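Local coordinates for protein catechol 2,3-dioxygenase (Pseudomonas sp. KL28, PDB 3HPY) that probably uses an active-site iron to cleave the aromatic ring of catechols with dioxygen, a step in the breakdown of aromatic hydrocarbons, at residues Asp39-Cys47 with Ser54-Asp62. Numbering follows the deposited sequence.
Sequences DQGRVYFKC and SCYIIREAD
Val-43 and Ile-58 form an antiparallel hydrogen-bonded pair, with Val-43 N to Ile-58 O at 3.3 Å and Ile-58 N to Val-43 O at 3.2 Å. Strands 43-46 and 56-60 run antiparallel, with 154° between their N-to-C directions. Tyr-44 and Ile-57 make the non-hydrogen-bonded pair between this one and Phe-45 with Tyr-56. Phe-45 N gives a short bond of 2.7 Å to Tyr-56 O. Opposite Phe-45 lies a classic beta bulge, in which Cys-55 and Tyr-56 both face one residue. Cys-55 N reaches Phe-45 O in the carbonyl plane at 2.8 Å. Tyr-56 N comes to Phe-45 O from above that plane at 3.1 Å.

The two strands form a beta hairpin in the N-terminal VOC-type domain. Strand 33-37 continues the sheet beyond 43-46, and strand 9-16 beyond 56-60.

Tyr-44 and Ile-57 share one face of the sheet. Ile-57 CG2 sits over the centre of the Tyr-44 ring, 3.9 Å from the centroid, in a CH-pi contact. Ile-57 CG1 approaches Tyr-44 CD2 to 3.4 Å. Ser-54 OG lies at the ring edge. The Tyr-44 hydroxyl is hydrogen-bonded to Leu-102 N and Asp-38 OD2, which ties down the far end of the ring.

Val-43, Phe-45, Tyr-56 and Ile-58 point to the other face, where helix 19-29 packs. With chi1 at 46°, Ile-58 CG1 lies between the backbone N and the carbonyl carbon, and this carries Ile-58 CD1 to the edge of the Phe-45 ring, 3.7 Å from Phe-45 CE1. The Tyr-56 ring instead leads away from the partner strand, and its hydroxyl hydrogen-bonds with that of Tyr-26 on the helix.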
ATOM      1  N   ASP C  39     -23.472  19.190  30.079  1.00 48.01           N
ATOM      2  CA  ASP C  39     -24.712  19.043  30.829  1.00 48.65           C
ATOM      3  C   ASP C  39     -25.952  18.860  29.954  1.00 48.22           C
ATOM      4  O   ASP C  39     -27.019  18.506  30.458  1.00 48.31           O
ATOM      5  CB  ASP C  39     -24.898  20.254  31.746  1.00 49.96           C
ATOM      6  CG  ASP C  39     -24.616  21.569  31.040  1.00 51.73           C
ATOM      7  OD1 ASP C  39     -23.431  21.844  30.732  1.00 53.24           O
ATOM      8  OD2 ASP C  39     -25.577  22.327  30.784  1.00 52.85           O
ATOM      9  N   GLN C  40     -25.808  19.096  28.651  1.00 46.69           N
ATOM     10  CA  GLN C  40     -26.916  18.955  27.708  1.00 46.14           C
ATOM     11  C   GLN C  40     -27.031  17.529  27.190  1.00 45.95           C
ATOM     12  O   GLN C  40     -27.942  17.205  26.425  1.00 45.47           O
ATOM     13  CB  GLN C  40     -26.721  19.894  26.522  1.00 46.38           C
ATOM     14  CG  GLN C  40     -26.769  21.358  26.878  1.00 48.57           C
ATOM     15  CD  GLN C  40     -26.505  22.242  25.683  1.00 49.90           C
ATOM     16  OE1 GLN C  40     -27.190  22.145  24.658  1.00 50.71           O
ATOM     17  NE2 GLN C  40     -25.506  23.112  25.801  1.00 49.38           N
ATOM     18  N   GLY C  41     -26.093  16.682  27.600  1.00 45.50           N
ATOM     19  CA  GLY C  41     -26.110  15.301  27.159  1.00 45.04           C
ATOM     20  C   GLY C  41     -25.368  15.090  25.853  1.00 44.38           C
ATOM     21  O   GLY C  41     -25.543  14.066  25.187  1.00 44.62           O
ATOM     22  N   ARG C  42     -24.541  16.056  25.473  1.00 42.65           N
ATOM     23  CA  ARG C  42     -23.781  15.931  24.237  1.00 41.49           C
ATOM     24  C   ARG C  42     -22.395  15.395  24.559  1.00 39.57           C
ATOM     25  O   ARG C  42     -21.786  15.794  25.552  1.00 40.48           O
ATOM     26  CB  ARG C  42     -23.656  17.289  23.558  1.00 41.93           C
ATOM     27  CG  ARG C  42     -24.958  18.037  23.462  1.00 42.46           C
ATOM     28  CD  ARG C  42     -24.692  19.510  23.643  1.00 43.66           C
ATOM     29  NE  ARG C  42     -24.642  20.239  22.383  1.00 44.13           N
ATOM     30  CZ  ARG C  42     -24.220  21.496  22.276  1.00 42.39           C
ATOM     31  NH1 ARG C  42     -23.802  22.151  23.352  1.00 42.47           N
ATOM     32  NH2 ARG C  42     -24.248  22.111  21.106  1.00 39.94           N
ATOM     33  N   VAL C  43     -21.901  14.485  23.729  1.00 38.98           N
ATOM     34  CA  VAL C  43     -20.573  13.916  23.942  1.00 38.96           C
ATOM     35  C   VAL C  43     -19.670  14.324  22.779  1.00 38.56           C
ATOM     36  O   VAL C  43     -20.040  14.185  21.610  1.00 38.78           O
ATOM     37  CB  VAL C  43     -20.638  12.377  24.082  1.00 38.42           C
ATOM     38  CG1 VAL C  43     -21.357  11.784  22.914  1.00 39.72           C
ATOM     39  CG2 VAL C  43     -19.244  11.803  24.198  1.00 37.95           C
ATOM     40  N   TYR C  44     -18.494  14.847  23.117  1.00 37.51           N
ATOM     41  CA  TYR C  44     -17.544  15.331  22.122  1.00 36.78           C
ATOM     42  C   TYR C  44     -16.453  14.325  21.761  1.00 35.45           C
ATOM     43  O   TYR C  44     -15.937  13.598  22.619  1.00 34.16           O
ATOM     44  CB  TYR C  44     -16.882  16.628  22.611  1.00 38.17           C
ATOM     45  CG  TYR C  44     -17.835  17.742  23.025  1.00 40.08           C
ATOM     46  CD1 TYR C  44     -18.671  17.599  24.137  1.00 39.74           C
ATOM     47  CD2 TYR C  44     -17.873  18.953  22.327  1.00 40.76           C
ATOM     48  CE1 TYR C  44     -19.513  18.630  24.544  1.00 40.31           C
ATOM     49  CE2 TYR C  44     -18.717  19.996  22.729  1.00 41.07           C
ATOM     50  CZ  TYR C  44     -19.533  19.826  23.838  1.00 40.69           C
ATOM     51  OH  TYR C  44     -20.364  20.849  24.242  1.00 38.75           O
ATOM     52  N   PHE C  45     -16.098  14.318  20.479  1.00 34.20           N
ATOM     53  CA  PHE C  45     -15.072  13.433  19.939  1.00 32.38           C
ATOM     54  C   PHE C  45     -14.118  14.221  19.054  1.00 30.52           C
ATOM     55  O   PHE C  45     -14.428  15.333  18.628  1.00 29.14           O
ATOM     56  CB  PHE C  45     -15.690  12.344  19.060  1.00 32.84           C
ATOM     57  CG  PHE C  45     -16.586  11.387  19.787  1.00 33.86           C
ATOM     58  CD1 PHE C  45     -17.963  11.598  19.835  1.00 34.15           C
ATOM     59  CD2 PHE C  45     -16.064  10.231  20.358  1.00 33.98           C
ATOM     60  CE1 PHE C  45     -18.804  10.664  20.431  1.00 35.74           C
ATOM     61  CE2 PHE C  45     -16.897   9.293  20.957  1.00 35.71           C
ATOM     62  CZ  PHE C  45     -18.269   9.509  20.993  1.00 36.23           C
ATOM     63  N   LYS C  46     -12.964  13.621  18.773  1.00 29.99           N
ATOM     64  CA  LYS C  46     -11.956  14.208  17.893  1.00 29.16           C
ATOM     65  C   LYS C  46     -11.121  13.072  17.292  1.00 28.32           C
ATOM     66  O   LYS C  46     -11.113  11.955  17.817  1.00 29.41           O
ATOM     67  CB  LYS C  46     -11.038  15.155  18.664  1.00 28.77           C
ATOM     68  CG  LYS C  46     -10.038  14.452  19.582  1.00 30.00           C
ATOM     69  CD  LYS C  46      -9.132  15.467  20.247  1.00 31.43           C
ATOM     70  CE  LYS C  46      -8.016  15.911  19.304  1.00 32.23           C
ATOM     71  NZ  LYS C  46      -6.977  14.832  19.197  1.00 28.91           N
ATOM     72  N   CYS C  47     -10.439  13.344  16.186  1.00 27.25           N
ATOM     73  CA  CYS C  47      -9.590  12.328  15.574  1.00 25.90           C
ATOM     74  C   CYS C  47      -8.323  12.317  16.417  1.00 25.80           C
ATOM     75  O   CYS C  47      -7.891  13.370  16.890  1.00 24.60           O
ATOM     76  CB  CYS C  47      -9.290  12.697  14.123  1.00 25.26           C
ATOM     77  SG  CYS C  47     -10.757  12.644  13.050  1.00 23.90           S
ATOM     78  N   SER C  54     -12.380  19.030  20.005  1.00 29.18           N
ATOM     79  CA  SER C  54     -13.398  18.237  19.331  1.00 28.36           C
ATOM     80  C   SER C  54     -13.581  18.626  17.872  1.00 27.76           C
ATOM     81  O   SER C  54     -13.242  19.740  17.474  1.00 27.75           O
ATOM     82  CB  SER C  54     -14.736  18.436  20.038  1.00 27.86           C
ATOM     83  OG  SER C  54     -15.187  19.771  19.835  1.00 25.01           O
ATOM     84  N   CYS C  55     -14.142  17.696  17.096  1.00 27.75           N
ATOM     85  CA  CYS C  55     -14.439  17.888  15.676  1.00 28.15           C
ATOM     86  C   CYS C  55     -15.765  17.170  15.351  1.00 28.00           C
ATOM     87  O   CYS C  55     -16.362  17.374  14.295  1.00 27.34           O
ATOM     88  CB  CYS C  55     -13.328  17.306  14.805  1.00 29.43           C
ATOM     89  SG  CYS C  55     -13.372  15.495  14.660  1.00 30.73           S
ATOM     90  N   TYR C  56     -16.222  16.331  16.274  1.00 28.81           N
ATOM     91  CA  TYR C  56     -17.468  15.595  16.079  1.00 29.49           C
ATOM     92  C   TYR C  56     -18.207  15.471  17.408  1.00 30.39           C
ATOM     93  O   TYR C  56     -17.645  14.997  18.407  1.00 31.27           O
ATOM     94  CB  TYR C  56     -17.183  14.196  15.530  1.00 27.15           C
ATOM     95  CG  TYR C  56     -18.339  13.594  14.763  1.00 26.69           C
ATOM     96  CD1 TYR C  56     -18.581  13.949  13.436  1.00 26.79           C
ATOM     97  CD2 TYR C  56     -19.185  12.649  15.356  1.00 28.71           C
ATOM     98  CE1 TYR C  56     -19.628  13.374  12.711  1.00 25.36           C
ATOM     99  CE2 TYR C  56     -20.237  12.068  14.639  1.00 27.26           C
ATOM    100  CZ  TYR C  56     -20.447  12.434  13.315  1.00 26.28           C
ATOM    101  OH  TYR C  56     -21.453  11.836  12.588  1.00 27.53           O
ATOM    102  N   ILE C  57     -19.467  15.893  17.417  1.00 31.91           N
ATOM    103  CA  ILE C  57     -20.274  15.837  18.629  1.00 33.79           C
ATOM    104  C   ILE C  57     -21.659  15.265  18.338  1.00 33.43           C
ATOM    105  O   ILE C  57     -22.345  15.711  17.417  1.00 33.46           O
ATOM    106  CB  ILE C  57     -20.451  17.243  19.271  1.00 33.54           C
ATOM    107  CG1 ILE C  57     -19.117  17.998  19.314  1.00 34.30           C
ATOM    108  CG2 ILE C  57     -20.920  17.088  20.701  1.00 36.63           C
ATOM    109  CD1 ILE C  57     -18.886  18.926  18.145  1.00 31.14           C
ATOM    110  N   ILE C  58     -22.068  14.277  19.126  1.00 33.76           N
ATOM    111  CA  ILE C  58     -23.369  13.669  18.922  1.00 35.36           C
ATOM    112  C   ILE C  58     -24.348  14.039  20.025  1.00 36.71           C
ATOM    113  O   ILE C  58     -23.957  14.297  21.170  1.00 34.97           O
ATOM    114  CB  ILE C  58     -23.268  12.131  18.816  1.00 36.21           C
ATOM    115  CG1 ILE C  58     -22.366  11.588  19.920  1.00 34.58           C
ATOM    116  CG2 ILE C  58     -22.732  11.749  17.445  1.00 37.53           C
ATOM    117  CD1 ILE C  58     -22.419  10.096  20.078  1.00 31.09           C
ATOM    118  N   ARG C  59     -25.623  14.061  19.655  1.00 37.82           N
ATOM    119  CA  ARG C  59     -26.704  14.410  20.566  1.00 40.85           C
ATOM    120  C   ARG C  59     -27.931  13.542  20.279  1.00 42.45           C
ATOM    121  O   ARG C  59     -28.424  13.514  19.147  1.00 43.40           O
ATOM    122  CB  ARG C  59     -27.061  15.887  20.384  1.00 40.78           C
ATOM    123  CG  ARG C  59     -28.268  16.356  21.174  1.00 41.35           C
ATOM    124  CD  ARG C  59     -28.501  17.857  20.969  1.00 41.24           C
ATOM    125  NE  ARG C  59     -28.915  18.198  19.609  1.00 37.88           N
ATOM    126  CZ  ARG C  59     -30.174  18.178  19.182  1.00 37.81           C
ATOM    127  NH1 ARG C  59     -31.150  17.830  20.012  1.00 37.58           N
ATOM    128  NH2 ARG C  59     -30.459  18.515  17.931  1.00 36.88           N
ATOM    129  N   GLU C  60     -28.422  12.840  21.299  1.00 43.91           N
ATOM    130  CA  GLU C  60     -29.588  11.973  21.133  1.00 45.33           C
ATOM    131  C   GLU C  60     -30.809  12.811  20.803  1.00 46.02           C
ATOM    132  O   GLU C  60     -31.391  13.444  21.681  1.00 47.78           O
ATOM    133  CB  GLU C  60     -29.859  11.159  22.404  1.00 44.92           C
ATOM    134  CG  GLU C  60     -30.997  10.151  22.243  1.00 44.75           C
ATOM    135  CD  GLU C  60     -31.255   9.327  23.490  1.00 44.30           C
ATOM    136  OE1 GLU C  60     -30.340   8.606  23.940  1.00 43.90           O
ATOM    137  OE2 GLU C  60     -32.382   9.396  24.019  1.00 45.26           O
ATOM    138  N   ALA C  61     -31.197  12.818  19.534  1.00 45.93           N
ATOM    139  CA  ALA C  61     -32.350  13.596  19.122  1.00 46.27           C
ATOM    140  C   ALA C  61     -33.470  12.705  18.617  1.00 46.74           C
ATOM    141  O   ALA C  61     -33.278  11.517  18.358  1.00 46.47           O
ATOM    142  CB  ALA C  61     -31.955  14.593  18.053  1.00 45.53           C
ATOM    143  N   ASP C  62     -34.648  13.297  18.481  1.00 47.14           N
ATOM    144  CA  ASP C  62     -35.813  12.573  18.015  1.00 47.13           C
ATOM    145  C   ASP C  62     -35.584  12.035  16.601  1.00 45.88           C
ATOM    146  O   ASP C  62     -36.208  11.051  16.195  1.00 45.40           O
ATOM    147  CB  ASP C  62     -37.032  13.496  18.051  1.00 48.67           C
ATOM    148  CG  ASP C  62     -38.334  12.737  17.961  1.00 50.97           C
ATOM    149  OD1 ASP C  62     -39.405  13.383  18.033  1.00 50.94           O
ATOM    150  OD2 ASP C  62     -38.282  11.492  17.820  1.00 51.18           O
TER